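Local structure of nodulation fucosyltransferase NodZ (Bradyrhizobium sp., 3SIW) at residues 13-18 with 266-271; 169-174 with 216-221. The protein is a nodulation fucosyltransferase of the GT-B fold, with two Rossmann-like domains facing each other across a cleft that holds GDP in this model. All blocks are in the same frame, centred on the assembly; numbering follows the deposited sequence. Where two conformers were deposited one is given.

Interaction 1 of 2, residues 13-18 with 266-271; sequences TGFGDC and SALIDM. With GDP (guanosine-5'-diphosphate), chain B.
Phe-15 and Gly-16 are the residues of 13-18 that meet Ala-267, Leu-268 and Met-271, and GDP bridges the same two segments. Gly-14, at the N-cap of helix 15-32, passes close to the nucleotide, its CA 3.4 Å from O5' of GDP. Phe-15 follows, with CG anti to its own carbonyl carbon (chi1 -73°), an arrangement that sends the ring to helix 258-274. There the Leu-268 side chain crosses that of Phe-15 at about a right angle and lies over one ring face: CG makes a CH-pi contact 4.0 Å from the ring centroid, while CD1 and CD2 reach toward opposite ends of the ring. Ala-267 CB lies at the ring edge, 4.2 Å from Phe-15 CD2. This is the cleft of the GT-B fold, where a glycine-containing turn after strand 6-10 starts a helix whose N-terminal end faces the alpha phosphate; from the other domain, Asp-270 OD2 takes a 2.8 Å bond from guanine N1 and a weak one from N2. At Gly-16, the N-H bonds to O1A of GDP (3.1 Å); Met-271 SD packs nearby in the conformer given, a less certain contact. Asp-17 N holds O2A at 3.1 Å, so two successive N-H groups grip the alpha phosphate, while Arg-11 pairs with the Asp-17 carboxylate.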
# COMPACT_ATOMS: atom_id res chain seq x y z
N THR A 13 2.85 -6.36 -6.20
CA THR A 13 1.42 -6.53 -5.98
C THR A 13 0.76 -5.13 -5.88
O THR A 13 1.25 -4.13 -6.44
CB THR A 13 1.21 -7.37 -4.69
OG1 THR A 13 1.88 -6.75 -3.58
CG2 THR A 13 1.79 -8.73 -4.87
N GLY A 14 -0.35 -5.03 -5.17
CA GLY A 14 -1.00 -3.77 -5.04
C GLY A 14 -0.18 -2.79 -4.24
O GLY A 14 0.65 -3.20 -3.41
N PHE A 15 -0.43 -1.50 -4.44
CA PHE A 15 0.39 -0.53 -3.81
C PHE A 15 0.38 -0.55 -2.28
O PHE A 15 1.38 -0.19 -1.65
CB PHE A 15 -0.00 0.87 -4.28
CG PHE A 15 0.41 1.17 -5.67
CD1 PHE A 15 1.74 1.17 -6.01
CD2 PHE A 15 -0.52 1.47 -6.61
CE1 PHE A 15 2.13 1.43 -7.32
CE2 PHE A 15 -0.13 1.75 -7.92
CZ PHE A 15 1.20 1.74 -8.25
N GLY A 16 -0.73 -0.92 -1.67
CA GLY A 16 -0.84 -0.93 -0.19
C GLY A 16 0.23 -1.88 0.35
O GLY A 16 1.00 -1.56 1.28
N ASP A 17 0.27 -3.05 -0.24
CA ASP A 17 1.28 -4.07 0.08
C ASP A 17 2.68 -3.57 -0.23
O ASP A 17 3.54 -3.62 0.63
CB ASP A 17 0.89 -5.36 -0.69
CG ASP A 17 1.75 -6.56 -0.33
OD1 ASP A 17 2.81 -6.42 0.33
OD2 ASP A 17 1.35 -7.68 -0.76
N CYS A 18 2.91 -3.07 -1.45
CA CYS A 18 4.21 -2.56 -1.85
C CYS A 18 4.75 -1.52 -0.86
O CYS A 18 5.90 -1.64 -0.46
CB CYS A 18 4.18 -1.95 -3.24
SG CYS A 18 3.84 -3.20 -4.51
N SER A 266 -5.07 5.30 -10.97
CA SER A 266 -6.40 5.30 -10.39
C SER A 266 -6.39 4.68 -8.98
O SER A 266 -7.04 5.19 -8.07
CB SER A 266 -7.39 4.55 -11.31
OG SER A 266 -7.66 5.32 -12.46
N ALA A 267 -5.61 3.62 -8.80
CA ALA A 267 -5.45 3.01 -7.46
C ALA A 267 -4.89 4.02 -6.46
O ALA A 267 -5.41 4.18 -5.34
CB ALA A 267 -4.57 1.75 -7.54
N LEU A 268 -3.86 4.76 -6.87
CA LEU A 268 -3.17 5.68 -5.98
C LEU A 268 -4.06 6.85 -5.61
O LEU A 268 -4.13 7.29 -4.43
CB LEU A 268 -1.83 6.14 -6.59
CG LEU A 268 -0.72 5.08 -6.50
CD1 LEU A 268 0.44 5.41 -7.44
CD2 LEU A 268 -0.18 4.82 -5.06
N ILE A 269 -4.80 7.34 -6.59
CA ILE A 269 -5.76 8.41 -6.36
C ILE A 269 -6.78 8.01 -5.30
O ILE A 269 -7.01 8.77 -4.35
CB ILE A 269 -6.44 8.84 -7.66
CG1 ILE A 269 -5.39 9.49 -8.54
CG2 ILE A 269 -7.67 9.74 -7.38
CD1 ILE A 269 -5.83 9.64 -9.99
N ASP A 270 -7.32 6.79 -5.45
CA ASP A 270 -8.29 6.25 -4.48
C ASP A 270 -7.67 6.07 -3.08
O ASP A 270 -8.24 6.50 -2.11
CB ASP A 270 -8.90 4.94 -4.97
CG ASP A 270 -10.04 5.14 -5.96
OD1 ASP A 270 -10.51 6.26 -6.15
OD2 ASP A 270 -10.53 4.12 -6.56
N MET A 271 -6.46 5.52 -3.00
CA MET A 271 -5.76 5.27 -1.74
C MET A 271 -5.55 6.57 -0.96
O MET A 271 -5.76 6.63 0.24
CB MET A 271 -4.42 4.53 -2.00
CG MET A 271 -4.10 3.32 -1.07
SD MET A 271 -2.50 2.35 -1.23
CE MET A 271 -1.38 3.75 -1.23
PB GDP B . -5.31 -5.75 -0.80
O1B GDP B . -4.52 -6.16 0.58
O2B GDP B . -6.81 -5.60 -0.81
O3B GDP B . -4.84 -6.86 -1.87
O3A GDP B . -4.68 -4.22 -1.13
PA GDP B . -3.43 -3.80 -2.07
O1A GDP B . -3.45 -2.30 -2.22
O2A GDP B . -2.16 -4.42 -1.65
O5' GDP B . -3.93 -4.56 -3.50
C5' GDP B . -5.17 -4.19 -4.07
C4' GDP B . -5.03 -3.63 -5.46
O4' GDP B . -6.31 -3.86 -6.17
C3' GDP B . -4.99 -2.14 -5.19
O3' GDP B . -3.70 -1.60 -4.98
C2' GDP B . -5.55 -1.62 -6.52
O2' GDP B . -4.55 -1.75 -7.58
C1' GDP B . -6.76 -2.59 -6.72
N9 GDP B . -7.87 -2.06 -5.91
C8 GDP B . -8.43 -2.59 -4.79
N7 GDP B . -9.40 -1.77 -4.36
C5 GDP B . -9.43 -0.69 -5.15
C6 GDP B . -10.19 0.48 -5.21
O6 GDP B . -11.07 0.73 -4.38
N1 GDP B . -9.93 1.43 -6.21
C2 GDP B . -8.95 1.18 -7.17
N2 GDP B . -8.70 2.07 -8.15
N3 GDP B . -8.26 0.03 -7.10
C4 GDP B . -8.45 -0.88 -6.13

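Interaction 2 of 2, residues 169-174 with 216-221; sequences HSIIGV and PVKVFL
Ser-170 and Val-217 begin a run of five parallel pairs that ends with Val-174 and Leu-221, the two strands twisted by 27°. Five backbone bonds join them. Ser-170 N gives its hydrogen to Pro-216 O (2.9 Å) from well above the carbonyl plane, and Ser-170 O receives Lys-218 N in a longer bond of 3.2 Å. Ile-172 N meets Lys-218 O nearly in line with the C=O, with an N-H...O angle of 174°. Phe-220 N comes in tilted from the carbonyl plane of Ile-172 O, whereas Val-174 N again lines up with its acceptor, Phe-220 O, at 2.7 Å. Ile-171 and Gly-173 spend their backbone bonds on the other neighbour, with Ala-278, Thr-279 and Ile-281, and Val-219 bonds outward to Asp-238.

Polar side-chain atoms are served from nearby: Ser-170 OG by Lys-215 N, and His-169 ND1 by Ser-167 O. Lys-218 is extended at chi2 (173°), which carries CD across to CD2 of His-169, a close approach in the conformer given and so less certain; the bend at chi3 then turns CE and NZ. Lys-218 NZ has a weak hydrogen bond to His-165 ND1, and Lys-218 makes a cation-pi contact with Phe-240. Beside it, Ile-171 runs in the same direction and presses CD1 tightly against Lys-218 CB at 3.5 Å, while its CG2 branch meets Phe-220 CB. On the opposite face Ile-172 CD1 touches Val-217 CG1 at 3.6 Å, and Val-174 packs between Val-219 and Leu-221.

Helix 193-209, the connection of this beta-alpha-beta crossover, lies on the Ile-172 and Val-174 face; Phe-220 instead packs on Phe-166 and helix 258-274, with strands 279-283 and 239-240 flanking the pair in the sheet.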
# COMPACT_ATOMS: atom_id res chain seq x y z
N HIS A 169 -16.88 19.56 3.06
CA HIS A 169 -17.75 18.43 3.35
C HIS A 169 -17.03 17.48 4.29
O HIS A 169 -15.81 17.49 4.38
CB HIS A 169 -18.16 17.69 2.05
CG HIS A 169 -19.09 18.48 1.18
ND1 HIS A 169 -18.69 19.61 0.49
CD2 HIS A 169 -20.41 18.34 0.93
CE1 HIS A 169 -19.72 20.12 -0.16
NE2 HIS A 169 -20.78 19.37 0.09
N SER A 170 -17.80 16.66 4.99
CA SER A 170 -17.27 15.58 5.77
C SER A 170 -17.52 14.33 4.97
O SER A 170 -18.67 13.93 4.76
CB SER A 170 -18.00 15.47 7.12
OG SER A 170 -17.59 16.51 8.00
N ILE A 171 -16.45 13.66 4.55
CA ILE A 171 -16.58 12.52 3.66
C ILE A 171 -16.47 11.18 4.38
O ILE A 171 -15.57 10.92 5.16
CB ILE A 171 -15.55 12.59 2.53
CG1 ILE A 171 -15.68 13.90 1.76
CG2 ILE A 171 -15.65 11.34 1.58
CD1 ILE A 171 -17.07 14.21 1.16
N ILE A 172 -17.40 10.30 4.08
CA ILE A 172 -17.34 8.95 4.51
C ILE A 172 -16.78 8.17 3.33
O ILE A 172 -17.41 8.06 2.32
CB ILE A 172 -18.74 8.40 4.90
CG1 ILE A 172 -19.33 9.19 6.08
CG2 ILE A 172 -18.61 6.91 5.32
CD1 ILE A 172 -20.83 8.95 6.30
N GLY A 173 -15.58 7.60 3.49
CA GLY A 173 -14.96 6.78 2.46
C GLY A 173 -15.30 5.32 2.65
O GLY A 173 -15.31 4.79 3.80
N VAL A 174 -15.61 4.67 1.56
CA VAL A 174 -15.99 3.26 1.62
C VAL A 174 -15.14 2.53 0.62
O VAL A 174 -15.17 2.82 -0.55
CB VAL A 174 -17.52 3.03 1.30
CG1 VAL A 174 -17.89 1.60 1.60
CG2 VAL A 174 -18.39 3.98 2.11
N PRO A 216 -21.35 19.11 5.97
CA PRO A 216 -22.30 18.21 5.29
C PRO A 216 -21.65 16.96 4.70
O PRO A 216 -20.55 17.01 4.18
CB PRO A 216 -22.93 19.08 4.19
CG PRO A 216 -22.57 20.53 4.59
CD PRO A 216 -21.30 20.46 5.36
N VAL A 217 -22.34 15.84 4.83
CA VAL A 217 -21.77 14.52 4.58
C VAL A 217 -21.93 14.08 3.11
O VAL A 217 -23.00 14.23 2.52
CB VAL A 217 -22.49 13.47 5.48
CG1 VAL A 217 -22.11 12.09 5.06
CG2 VAL A 217 -22.17 13.73 6.94
N LYS A 218 -20.87 13.53 2.52
CA LYS A 218 -20.96 12.83 1.25
C LYS A 218 -20.32 11.46 1.43
O LYS A 218 -19.54 11.24 2.38
CB LYS A 218 -20.34 13.61 0.08
CG LYS A 218 -21.01 14.98 -0.18
CD LYS A 218 -20.27 15.85 -1.26
CE LYS A 218 -19.92 15.10 -2.57
NZ LYS A 218 -19.39 15.99 -3.68
N VAL A 219 -20.65 10.53 0.55
CA VAL A 219 -20.06 9.22 0.55
C VAL A 219 -19.13 9.03 -0.66
O VAL A 219 -19.56 9.09 -1.81
CB VAL A 219 -21.16 8.09 0.62
CG1 VAL A 219 -20.54 6.71 0.52
CG2 VAL A 219 -22.00 8.25 1.91
N PHE A 220 -17.86 8.75 -0.38
CA PHE A 220 -16.86 8.45 -1.42
C PHE A 220 -16.68 6.92 -1.52
O PHE A 220 -16.24 6.29 -0.56
CB PHE A 220 -15.56 9.13 -1.03
CG PHE A 220 -14.40 8.80 -1.91
CD1 PHE A 220 -14.51 8.89 -3.25
CD2 PHE A 220 -13.23 8.41 -1.39
CE1 PHE A 220 -13.46 8.62 -4.09
CE2 PHE A 220 -12.16 8.14 -2.22
CZ PHE A 220 -12.29 8.22 -3.57
N LEU A 221 -17.07 6.33 -2.65
CA LEU A 221 -16.91 4.92 -2.86
C LEU A 221 -15.70 4.58 -3.73
O LEU A 221 -15.53 5.12 -4.85
CB LEU A 221 -18.15 4.40 -3.56
CG LEU A 221 -18.27 2.92 -3.81
CD1 LEU A 221 -18.19 2.16 -2.48
CD2 LEU A 221 -19.63 2.68 -4.48

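Helix 258-274 ties the two contacts together. It supplies residues 266-271 to interaction 1 and also packs on the Phe-220 side of the sheet in interaction 2, where Asp-270 OD1 lies 3.7 Å from Phe-220 CZ. The carboxylate thus has one oxygen on the guanine and the other against the strand's aromatic ring. Although the centres of the two contacts are about 20 Å apart, both lead to GDP: the side chain of Leu-221 is about 7 Å from it, and His-175, the residue after Val-174, hydrogen-bonds it, as does Arg-177. Interaction 1 spans the interdomain cleft, whereas interaction 2 lies within the sheet of the second domain.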